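Local coordinates for protein neuraminidase (Bacteroides thetaiotaomicron, PDB 5MUL) that is a beta-propeller glycoside hydrolase, probably a rhamnosidase, that binds beta-D-glucuronic acid in its pocket, at residues A[45-50]-A[385-390]; A[143-148]-A[198-203]; A[210-215]-A[225-230]. One frame throughout, in Å; residues are numbered along the deposited sequence. Where two conformers were deposited one is given.

Interaction 1: residues A[45-50]-A[385-390]. With BDP (beta-D-glucopyranuronic acid), chain B.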
loop_
_atom_site.group_PDB
_atom_site.type_symbol
_atom_site.label_atom_id
_atom_site.label_comp_id
_atom_site.label_asym_id
_atom_site.label_seq_id
_atom_site.Cartn_x
_atom_site.Cartn_y
_atom_site.Cartn_z
ATOM N N LEU A 45 2.837 9.737 0.588
ATOM C CA LEU A 45 2.122 10.934 0.219
ATOM C C LEU A 45 0.768 10.890 0.896
ATOM O O LEU A 45 0.034 9.934 0.684
ATOM C CB LEU A 45 1.986 10.934 -1.309
ATOM C CG LEU A 45 1.466 12.161 -2.008
ATOM C CD1 LEU A 45 2.446 13.311 -1.824
ATOM C CD2 LEU A 45 1.223 11.894 -3.496
ATOM N N VAL A 46 0.443 11.857 1.743
ATOM C CA VAL A 46 -0.812 11.794 2.480
ATOM C C VAL A 46 -1.363 13.179 2.724
ATOM O O VAL A 46 -0.624 14.100 3.101
ATOM C CB VAL A 46 -0.682 11.036 3.836
ATOM C CG1 VAL A 46 0.353 11.690 4.725
ATOM C CG2 VAL A 46 -2.042 10.941 4.528
ATOM N N THR A 47 -2.671 13.313 2.516
ATOM C CA THR A 47 -3.396 14.574 2.750
ATOM C C THR A 47 -4.073 14.557 4.092
ATOM O O THR A 47 -4.682 13.562 4.492
ATOM C CB THR A 47 -4.423 14.837 1.631
ATOM O OG1 THR A 47 -3.715 15.129 0.415
ATOM C CG2 THR A 47 -5.358 16.016 1.947
ATOM N N HIS A 48 -3.967 15.671 4.790
ATOM C CA HIS A 48 -4.734 15.945 5.996
ATOM C C HIS A 48 -5.296 17.360 5.870
ATOM O O HIS A 48 -4.543 18.322 5.742
ATOM C CB HIS A 48 -3.848 15.815 7.235
ATOM C CG HIS A 48 -4.600 15.933 8.512
ATOM N ND1 HIS A 48 -5.346 14.895 9.025
ATOM C CD2 HIS A 48 -4.737 16.968 9.375
ATOM C CE1 HIS A 48 -5.919 15.298 10.153
ATOM N NE2 HIS A 48 -5.551 16.544 10.392
ATOM N N GLY A 49 -6.624 17.478 5.905
ATOM C CA GLY A 49 -7.279 18.781 5.713
ATOM C C GLY A 49 -6.947 19.312 4.328
ATOM O O GLY A 49 -7.154 18.588 3.325
ATOM N N ASP A 50 -6.384 20.525 4.276
ATOM C CA ASP A 50 -6.014 21.145 3.006
ATOM C C ASP A 50 -4.534 21.076 2.724
ATOM O O ASP A 50 -4.025 21.808 1.865
ATOM C CB ASP A 50 -6.513 22.602 2.946
ATOM C CG ASP A 50 -5.816 23.527 3.902
ATOM O OD1 ASP A 50 -5.065 23.093 4.796
ATOM O OD2 ASP A 50 -6.042 24.768 3.780
ATOM N N SER A 385 2.602 4.658 -6.175
ATOM C CA SER A 385 1.988 4.892 -4.884
ATOM C C SER A 385 1.161 6.155 -5.029
ATOM O O SER A 385 1.424 6.988 -5.916
ATOM C CB SER A 385 2.988 5.042 -3.757
ATOM O OG SER A 385 3.890 6.090 -3.999
ATOM N N HIS A 386 0.150 6.291 -4.200
ATOM C CA HIS A 386 -0.827 7.374 -4.312
ATOM C C HIS A 386 -1.235 7.855 -2.957
ATOM O O HIS A 386 -1.013 7.192 -1.940
ATOM C CB HIS A 386 -2.055 6.963 -5.160
ATOM C CG HIS A 386 -3.086 6.150 -4.423
ATOM N ND1 HIS A 386 -2.914 4.807 -4.129
ATOM C CD2 HIS A 386 -4.304 6.492 -3.944
ATOM C CE1 HIS A 386 -3.991 4.372 -3.492
ATOM N NE2 HIS A 386 -4.836 5.370 -3.341
ATOM N N ASP A 387 -1.875 9.011 -2.923
ATOM C CA ASP A 387 -2.363 9.615 -1.703
ATOM C C ASP A 387 -3.716 8.992 -1.404
ATOM O O ASP A 387 -4.771 9.399 -1.920
ATOM C CB ASP A 387 -2.458 11.135 -1.914
ATOM C CG ASP A 387 -2.754 11.891 -0.684
ATOM O OD1 ASP A 387 -3.408 11.381 0.248
ATOM O OD2 ASP A 387 -2.380 13.089 -0.654
ATOM N N THR A 388 -3.690 7.980 -0.549
ATOM C CA THR A 388 -4.876 7.230 -0.182
ATOM C C THR A 388 -5.977 8.148 0.413
ATOM O O THR A 388 -7.172 8.024 0.107
ATOM C CB THR A 388 -4.424 6.053 0.751
ATOM O OG1 THR A 388 -3.564 5.171 -0.000
ATOM C CG2 THR A 388 -5.571 5.266 1.300
ATOM N N GLU A 389 -5.597 9.053 1.310
ATOM C CA GLU A 389 -6.564 9.859 1.989
ATOM C C GLU A 389 -7.189 10.903 1.079
ATOM O O GLU A 389 -8.376 11.204 1.189
ATOM C CB GLU A 389 -5.947 10.467 3.244
ATOM C CG GLU A 389 -5.461 9.389 4.209
ATOM C CD GLU A 389 -6.582 8.416 4.537
ATOM O OE1 GLU A 389 -7.561 8.885 5.120
ATOM O OE2 GLU A 389 -6.466 7.208 4.184
ATOM N N LEU A 390 -6.378 11.467 0.179
ATOM C CA LEU A 390 -6.911 12.423 -0.767
ATOM C C LEU A 390 -8.017 11.792 -1.618
ATOM O O LEU A 390 -9.045 12.445 -1.886
ATOM C CB LEU A 390 -5.799 13.000 -1.627
ATOM C CG LEU A 390 -6.276 14.094 -2.593
ATOM C CD1 LEU A 390 -6.801 15.342 -1.890
ATOM C CD2 LEU A 390 -5.145 14.427 -3.539
HETATM C C1 BDP B . -11.087 6.103 8.647
HETATM C C2 BDP B . -11.031 6.531 7.188
HETATM C C3 BDP B . -10.114 7.748 7.081
HETATM C C4 BDP B . -10.522 8.825 8.099
HETATM C C5 BDP B . -10.548 8.259 9.503
HETATM C C6 BDP B . -10.937 9.292 10.524
HETATM O O2 BDP B . -10.510 5.488 6.346
HETATM O O3 BDP B . -10.136 8.241 5.746
HETATM O O4 BDP B . -9.585 9.896 8.040
HETATM O O5 BDP B . -11.502 7.204 9.491
HETATM O O6A BDP B . -12.144 9.604 10.625
HETATM O O1 BDP B . -12.045 5.052 8.775
HETATM O O6B BDP B . -10.045 9.801 11.234
HETATM O O HOH W 1 1.344 7.121 -0.317
#

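Interaction 2: residues A[143-148]-A[198-203]. With BDP (beta-D-glucopyranuronic acid), chain B.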
loop_
_atom_site.group_PDB
_atom_site.type_symbol
_atom_site.label_atom_id
_atom_site.label_comp_id
_atom_site.label_asym_id
_atom_site.label_seq_id
_atom_site.Cartn_x
_atom_site.Cartn_y
_atom_site.Cartn_z
ATOM N N TYR A 143 9.359 -3.108 7.067
ATOM C CA TYR A 143 8.121 -2.785 6.359
ATOM C C TYR A 143 7.039 -2.159 7.249
ATOM O O TYR A 143 5.917 -2.650 7.327
ATOM C CB TYR A 143 7.581 -4.013 5.649
ATOM C CG TYR A 143 8.515 -4.519 4.590
ATOM C CD1 TYR A 143 8.569 -3.919 3.330
ATOM C CD2 TYR A 143 9.362 -5.610 4.852
ATOM C CE1 TYR A 143 9.462 -4.400 2.355
ATOM C CE2 TYR A 143 10.228 -6.095 3.885
ATOM C CZ TYR A 143 10.276 -5.485 2.657
ATOM O OH TYR A 143 11.162 -6.005 1.728
ATOM N N PRO A 144 7.352 -1.043 7.899
ATOM C CA PRO A 144 6.350 -0.325 8.669
ATOM C C PRO A 144 5.270 0.270 7.791
ATOM O O PRO A 144 5.572 0.779 6.684
ATOM C CB PRO A 144 7.153 0.809 9.282
ATOM C CG PRO A 144 8.232 1.066 8.272
ATOM C CD PRO A 144 8.627 -0.311 7.850
ATOM N N GLU A 145 4.026 0.260 8.272
ATOM C CA GLU A 145 2.909 0.832 7.506
ATOM C C GLU A 145 1.922 1.449 8.478
ATOM O O GLU A 145 1.469 0.759 9.386
ATOM C CB GLU A 145 2.146 -0.246 6.712
ATOM C CG GLU A 145 2.946 -1.186 5.793
ATOM C CD GLU A 145 2.296 -2.548 5.414
ATOM O OE1 GLU A 145 1.154 -2.920 5.795
ATOM O OE2 GLU A 145 2.966 -3.313 4.698
ATOM N N PHE A 146 1.515 2.706 8.279
ATOM C CA PHE A 146 0.416 3.318 9.008
ATOM C C PHE A 146 -0.863 3.344 8.196
ATOM O O PHE A 146 -0.830 3.465 6.981
ATOM C CB PHE A 146 0.711 4.769 9.356
ATOM C CG PHE A 146 1.839 4.965 10.341
ATOM C CD1 PHE A 146 1.646 4.858 11.707
ATOM C CD2 PHE A 146 3.109 5.320 9.894
ATOM C CE1 PHE A 146 2.661 5.075 12.598
ATOM C CE2 PHE A 146 4.135 5.537 10.794
ATOM C CZ PHE A 146 3.913 5.412 12.147
ATOM N N TYR A 147 -1.980 3.342 8.904
ATOM C CA TYR A 147 -3.295 3.517 8.305
ATOM C C TYR A 147 -4.112 4.368 9.245
ATOM O O TYR A 147 -3.958 4.259 10.458
ATOM C CB TYR A 147 -4.025 2.172 8.106
ATOM C CG TYR A 147 -3.200 1.165 7.354
ATOM C CD1 TYR A 147 -2.259 0.370 8.016
ATOM C CD2 TYR A 147 -3.290 1.056 5.981
ATOM C CE1 TYR A 147 -1.471 -0.513 7.294
ATOM C CE2 TYR A 147 -2.502 0.181 5.282
ATOM C CZ TYR A 147 -1.612 -0.589 5.956
ATOM O OH TYR A 147 -0.819 -1.484 5.219
ATOM N N PRO A 148 -5.046 5.175 8.736
ATOM C CA PRO A 148 -5.971 5.884 9.607
ATOM C C PRO A 148 -7.092 4.961 10.089
ATOM O O PRO A 148 -7.383 3.961 9.432
ATOM C CB PRO A 148 -6.580 6.902 8.656
ATOM C CG PRO A 148 -6.652 6.164 7.367
ATOM C CD PRO A 148 -5.371 5.383 7.310
ATOM N N TRP A 198 1.432 -9.440 2.867
ATOM C CA TRP A 198 0.121 -8.832 3.068
ATOM C C TRP A 198 0.059 -7.416 2.545
ATOM O O TRP A 198 1.083 -6.773 2.310
ATOM C CB TRP A 198 -0.242 -8.828 4.558
ATOM C CG TRP A 198 0.782 -8.223 5.443
ATOM C CD1 TRP A 198 0.981 -6.884 5.675
ATOM C CD2 TRP A 198 1.800 -8.900 6.183
ATOM N NE1 TRP A 198 2.032 -6.709 6.530
ATOM C CE2 TRP A 198 2.556 -7.919 6.853
ATOM C CE3 TRP A 198 2.148 -10.247 6.351
ATOM C CZ2 TRP A 198 3.636 -8.247 7.668
ATOM C CZ3 TRP A 198 3.227 -10.547 7.162
ATOM C CH2 TRP A 198 3.937 -9.541 7.807
ATOM N N GLN A 199 -1.176 -6.957 2.336
ATOM C CA GLN A 199 -1.500 -5.548 2.121
ATOM C C GLN A 199 -2.816 -5.264 2.797
ATOM O O GLN A 199 -3.651 -6.173 2.982
ATOM C CB GLN A 199 -1.605 -5.210 0.629
ATOM C CG GLN A 199 -2.493 -6.133 -0.219
ATOM C CD GLN A 199 -1.836 -7.373 -0.816
ATOM O OE1 GLN A 199 -2.555 -8.356 -1.159
ATOM N NE2 GLN A 199 -0.553 -7.358 -0.973
ATOM N N LEU A 200 -3.027 -4.025 3.201
ATOM C CA LEU A 200 -4.220 -3.614 3.953
ATOM C C LEU A 200 -4.792 -2.320 3.424
ATOM O O LEU A 200 -4.136 -1.557 2.677
ATOM C CB LEU A 200 -3.942 -3.453 5.453
ATOM C CG LEU A 200 -3.499 -4.703 6.230
ATOM C CD1 LEU A 200 -1.976 -4.833 6.237
ATOM C CD2 LEU A 200 -4.003 -4.639 7.652
ATOM N N TYR A 201 -6.040 -2.064 3.778
ATOM C CA TYR A 201 -6.705 -0.795 3.450
ATOM C C TYR A 201 -7.774 -0.568 4.460
ATOM O O TYR A 201 -8.511 -1.513 4.789
ATOM C CB TYR A 201 -7.344 -0.911 2.086
ATOM C CG TYR A 201 -7.906 0.360 1.541
ATOM C CD1 TYR A 201 -7.056 1.316 1.001
ATOM C CD2 TYR A 201 -9.273 0.615 1.540
ATOM C CE1 TYR A 201 -7.539 2.494 0.453
ATOM C CE2 TYR A 201 -9.778 1.824 1.001
ATOM C CZ TYR A 201 -8.884 2.723 0.484
ATOM O OH TYR A 201 -9.340 3.905 -0.114
ATOM N N VAL A 202 -7.898 0.647 4.984
ATOM C CA VAL A 202 -8.983 1.021 5.875
ATOM C C VAL A 202 -9.985 1.823 5.027
ATOM O O VAL A 202 -9.637 2.858 4.422
ATOM C CB VAL A 202 -8.505 1.784 7.111
ATOM C CG1 VAL A 202 -9.690 2.162 7.997
ATOM C CG2 VAL A 202 -7.481 0.959 7.850
ATOM N N ASP A 203 -11.220 1.328 4.925
ATOM C CA ASP A 203 -12.208 1.921 4.054
ATOM C C ASP A 203 -12.847 3.140 4.694
ATOM O O ASP A 203 -12.545 3.521 5.828
ATOM C CB ASP A 203 -13.186 0.861 3.515
ATOM C CG ASP A 203 -14.189 0.367 4.509
ATOM O OD1 ASP A 203 -14.418 0.997 5.565
ATOM O OD2 ASP A 203 -14.767 -0.712 4.205
HETATM C C1 BDP B . -11.087 6.103 8.647
HETATM C C2 BDP B . -11.031 6.531 7.188
HETATM C C3 BDP B . -10.114 7.748 7.081
HETATM C C4 BDP B . -10.522 8.825 8.099
HETATM C C5 BDP B . -10.548 8.259 9.503
HETATM C C6 BDP B . -10.937 9.292 10.524
HETATM O O2 BDP B . -10.510 5.488 6.346
HETATM O O3 BDP B . -10.136 8.241 5.746
HETATM O O4 BDP B . -9.585 9.896 8.040
HETATM O O5 BDP B . -11.502 7.204 9.491
HETATM O O6A BDP B . -12.144 9.604 10.625
HETATM O O1 BDP B . -12.045 5.052 8.775
HETATM O O6B BDP B . -10.045 9.801 11.234
HETATM O O HOH W 2 4.309 -4.744 6.687
HETATM O O HOH W 3 1.727 -4.066 2.760
HETATM O O HOH W 4 -0.665 -2.325 2.723
#

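Interaction 3: residues A[210-215]-A[225-230]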
loop_
_atom_site.group_PDB
_atom_site.type_symbol
_atom_site.label_atom_id
_atom_site.label_comp_id
_atom_site.label_asym_id
_atom_site.label_seq_id
_atom_site.Cartn_x
_atom_site.Cartn_y
_atom_site.Cartn_z
ATOM N N LEU A 210 -7.786 -6.774 4.769
ATOM C CA LEU A 210 -6.486 -7.441 4.768
ATOM C C LEU A 210 -6.472 -8.489 3.684
ATOM O O LEU A 210 -7.411 -9.322 3.606
ATOM C CB LEU A 210 -6.263 -8.086 6.141
ATOM C CG LEU A 210 -5.066 -9.040 6.281
ATOM C CD1 LEU A 210 -3.723 -8.379 6.047
ATOM C CD2 LEU A 210 -5.095 -9.649 7.658
ATOM N N SER A 211 -5.459 -8.499 2.839
ATOM C CA SER A 211 -5.268 -9.626 1.938
ATOM C C SER A 211 -3.812 -9.996 1.873
ATOM O O SER A 211 -2.946 -9.221 2.214
ATOM C CB SER A 211 -5.857 -9.353 0.560
ATOM O OG SER A 211 -5.212 -8.248 -0.061
ATOM N N TRP A 212 -3.556 -11.224 1.436
ATOM C CA TRP A 212 -2.193 -11.715 1.407
ATOM C C TRP A 212 -2.018 -12.871 0.458
ATOM O O TRP A 212 -2.977 -13.536 0.080
ATOM C CB TRP A 212 -1.704 -12.089 2.806
ATOM C CG TRP A 212 -2.337 -13.294 3.435
ATOM C CD1 TRP A 212 -1.805 -14.580 3.505
ATOM C CD2 TRP A 212 -3.571 -13.344 4.147
ATOM N NE1 TRP A 212 -2.638 -15.382 4.213
ATOM C CE2 TRP A 212 -3.733 -14.669 4.623
ATOM C CE3 TRP A 212 -4.576 -12.402 4.429
ATOM C CZ2 TRP A 212 -4.870 -15.065 5.356
ATOM C CZ3 TRP A 212 -5.683 -12.792 5.173
ATOM C CH2 TRP A 212 -5.841 -14.125 5.604
ATOM N N VAL A 213 -0.761 -13.128 0.138
ATOM C CA VAL A 213 -0.356 -14.339 -0.559
ATOM C C VAL A 213 0.539 -15.137 0.375
ATOM O O VAL A 213 1.171 -14.606 1.273
ATOM C CB VAL A 213 0.397 -14.055 -1.887
ATOM C CG1 VAL A 213 -0.384 -13.088 -2.778
ATOM C CG2 VAL A 213 1.801 -13.571 -1.674
ATOM N N TRP A 214 0.587 -16.456 0.166
ATOM C CA TRP A 214 1.526 -17.344 0.875
ATOM C C TRP A 214 2.790 -17.522 0.046
ATOM O O TRP A 214 2.754 -17.488 -1.162
ATOM C CB TRP A 214 0.882 -18.710 1.056
ATOM C CG TRP A 214 -0.348 -18.800 1.893
ATOM C CD1 TRP A 214 -1.582 -19.219 1.484
ATOM C CD2 TRP A 214 -0.472 -18.527 3.302
ATOM N NE1 TRP A 214 -2.455 -19.203 2.525
ATOM C CE2 TRP A 214 -1.815 -18.778 3.654
ATOM C CE3 TRP A 214 0.412 -18.078 4.291
ATOM C CZ2 TRP A 214 -2.290 -18.640 4.968
ATOM C CZ3 TRP A 214 -0.060 -17.940 5.601
ATOM C CH2 TRP A 214 -1.419 -18.222 5.911
ATOM N N ARG A 215 3.901 -17.789 0.730
ATOM C CA ARG A 215 5.154 -18.181 0.047
ATOM C C ARG A 215 5.798 -19.310 0.825
ATOM O O ARG A 215 6.037 -19.222 2.026
ATOM C CB ARG A 215 6.155 -17.044 -0.161
ATOM C CG ARG A 215 7.296 -17.454 -1.107
ATOM C CD ARG A 215 8.478 -16.495 -1.082
ATOM N NE ARG A 215 8.244 -15.293 -1.867
ATOM C CZ ARG A 215 9.215 -14.546 -2.372
ATOM N NH1 ARG A 215 10.483 -14.888 -2.192
ATOM N NH2 ARG A 215 8.919 -13.468 -3.081
ATOM N N ASP A 225 -1.747 -18.288 -4.050
ATOM C CA ASP A 225 -3.061 -17.939 -3.511
ATOM C C ASP A 225 -3.222 -16.493 -3.077
ATOM O O ASP A 225 -2.246 -15.780 -2.888
ATOM C CB ASP A 225 -3.449 -18.872 -2.370
ATOM C CG ASP A 225 -3.500 -20.351 -2.804
ATOM O OD1 ASP A 225 -4.047 -20.616 -3.879
ATOM O OD2 ASP A 225 -2.942 -21.181 -2.081
ATOM N N LEU A 226 -4.478 -16.089 -2.963
ATOM C CA LEU A 226 -4.820 -14.783 -2.456
ATOM C C LEU A 226 -5.926 -14.976 -1.410
ATOM O O LEU A 226 -6.986 -15.525 -1.737
ATOM C CB LEU A 226 -5.232 -13.922 -3.633
ATOM C CG LEU A 226 -5.594 -12.479 -3.357
ATOM C CD1 LEU A 226 -4.436 -11.700 -2.744
ATOM C CD2 LEU A 226 -6.096 -11.796 -4.625
ATOM N N CYS A 227 -5.663 -14.544 -0.185
ATOM C CA CYS A 227 -6.536 -14.716 0.941
ATOM C C CYS A 227 -7.022 -13.381 1.491
ATOM O O CYS A 227 -6.402 -12.348 1.199
ATOM C CB CYS A 227 -5.793 -15.482 2.027
ATOM S SG CYS A 227 -5.317 -17.172 1.553
ATOM N N TYR A 228 -8.103 -13.415 2.265
ATOM C CA TYR A 228 -8.774 -12.193 2.696
ATOM C C TYR A 228 -9.306 -12.308 4.101
ATOM O O TYR A 228 -9.767 -13.387 4.506
ATOM C CB TYR A 228 -9.900 -11.894 1.734
ATOM C CG TYR A 228 -10.720 -10.679 2.093
ATOM C CD1 TYR A 228 -10.269 -9.387 1.806
ATOM C CD2 TYR A 228 -11.949 -10.804 2.707
ATOM C CE1 TYR A 228 -11.026 -8.276 2.126
ATOM C CE2 TYR A 228 -12.703 -9.699 3.039
ATOM C CZ TYR A 228 -12.270 -8.422 2.735
ATOM O OH TYR A 228 -13.042 -7.340 3.076
ATOM N N ALA A 229 -9.312 -11.185 4.820
ATOM C CA ALA A 229 -9.997 -11.008 6.076
ATOM C C ALA A 229 -10.361 -9.546 6.262
ATOM O O ALA A 229 -9.703 -8.658 5.690
ATOM C CB ALA A 229 -9.131 -11.461 7.237
ATOM N N ARG A 230 -11.362 -9.268 7.079
ATOM C CA ARG A 230 -11.692 -7.890 7.432
ATOM C C ARG A 230 -12.092 -7.769 8.885
ATOM O O ARG A 230 -12.559 -8.740 9.500
ATOM C CB ARG A 230 -12.831 -7.360 6.562
ATOM C CG ARG A 230 -14.171 -7.993 6.900
ATOM C CD ARG A 230 -15.336 -7.363 6.192
ATOM N NE ARG A 230 -15.237 -7.572 4.772
ATOM C CZ ARG A 230 -16.249 -7.903 3.981
ATOM N NH1 ARG A 230 -17.474 -8.075 4.471
ATOM N NH2 ARG A 230 -16.005 -8.059 2.689
#

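Interaction 1: residues A[45-50]-A[385-390]
The side chains of T47 and D387 cross at about a right angle, and T47 presents both its hydroxyl and its backbone N-H to one carboxylate. T47 OG1 donates to D387 OD2 at 2.7 Å, and T47 N to D387 OD1 at 3.1 Å along a bent path (137° at the hydrogen); both arrive on syn sides, somewhat out of the carboxylate plane. The hydroxyl is put there by chi1 of T47 (-69°), which sets OG1 beside its own backbone N. D387 is also the N-cap of helix 388-394: its OD1 takes a second bond, 3.0 Å from L390 N, met from above the carboxylate plane. One aspartate thereby fastens the first turn of the helix to strand 45-48, the edge strand of a four-stranded antiparallel propeller blade, while Q52 of the next strand also bonds OD2. With an alanine at D387 the carboxylate is gone, and T47 OG1 and the amides of T47 and L390 would probably lose their common mate, leaving the helix start uncapped. L45 CG packs on D387 CB at 4.1 Å, and L390 CB against the T47 hydroxyl, OG1, at 3.6 Å. V46 and E389 run side by side, V46 CG2 3.8 Å from E389 CG. The E389 chain bends at chi2 (-54°) and leads away to the glucuronate, whose O3 donates to E389 OE1 at 2.7 Å, while K392 salt-bridges OE2.

Interaction 2: residues A[143-148]-A[198-203]
Y147 and V202 meet first through their aliphatic parts, and the tyrosine can be followed outward from there. Its CB touches V202 CG2 at 3.7 Å. With chi1 at -53°, CG lies beside the backbone N, and the ring runs across L200 at about a right angle. CE2 comes 3.5 Å from L200 O, which lies oblique to the ring, and CZ rests 3.7 Å from L200 CB. At the tip, OH packs against L200 CB and CD1 while making two polar contacts near the ring plane: it donates to E145 OE1 at 2.5 Å, meeting that oxygen from above the carboxylate plane, and it accepts from a water 2.6 Å away that in turn takes the N-H of L200. Strands 144-148 and 198-202 run nearly parallel, 22° apart, with their axes 7.1 Å apart at the closest, wider than paired strands. They belong to separate antiparallel sheets and lie close to the centre of the chain, as the innermost strands of neighbouring blades do in a beta-propeller. E145 extends toward W198, its OE1 near the plane of the indole at the edge, and a water links its OE2 weakly to W198 NE1. At the other end the seam opens on the ligand: P148 CG lies against C3 of the glucuronate, whose O2 donates to D203 O at 2.9 Å. P148 O is buried against V202 CG1 and finds no polar partner. The chemistry thus divides along the seam: direct contact between the strands is mostly apolar, water carries the polar links, and the short bond from Y147 to E145 probably holds hydroxyl and carboxylate together, while the contacts of CE2 and CZ with L200 limit the ring.

Interaction 3: residues A[210-215]-A[225-230]
Four backbone hydrogen bonds join L210 with A229 and W212 with C227, two antiparallel hydrogen-bonded pairs of a beta hairpin within one propeller blade. The straightest, C227 N to W212 O, measures 2.9 Å; the reverse, W212 N to C227 O, is longer at 3.1 Å. Between these pairs S211 and Y228 form a non-hydrogen-bonded pair whose side chains share the opposite face from W212 and C227. There Y228 OH is bonded first to H209 and, in the R230 conformer given, is also gripped side-on by R230 NE (2.8 Å) and NH2, the hydroxyl oxygen lying in the guanidinium plane. S211 OG faces Q199 on the inner neighbouring strand 195-202. D225 O, buried and without a polar partner, is flanked by V213 CB and CG1. On the face of L210, W212, C227 and A229, the W212 indole, with CG between its backbone N and carbonyl carbon (chi1 69°), lies back across the hairpin, and C227 CB makes a CH-pi contact over its six-membered ring, 3.5 Å from the centroid. C227 SG comes obliquely to W212 and W214, its nearest ring atom being W214 NE1 at 3.6 Å. W212 NE1 lies 3.3 Å above the plane of the W214 ring, offset toward the rim.

How the interactions relate
From the N terminus, strand 45-48 opens the longest loop, closed only when the chain returns at 385-390; interaction 1 thus ties the start of helix 388-394 to the edge strand of the first sheet, and interactions 2 and 3 are nested inside it. Interaction 2 closes a shorter loop between 143-148 and 198-203, joining two neighbouring sheets, and interaction 3 follows in series as the 210-215/225-230 hairpin. Strands 195-202 and 208-215 are neighbours in one sheet, so interaction 3 continues outward from interaction 2. Interactions 1 and 2 meet where P148 packs on E389 beside the ligand, and again where Y201 packs on T388. Interactions 1 and 3 lie on opposite sides of the chain's centre.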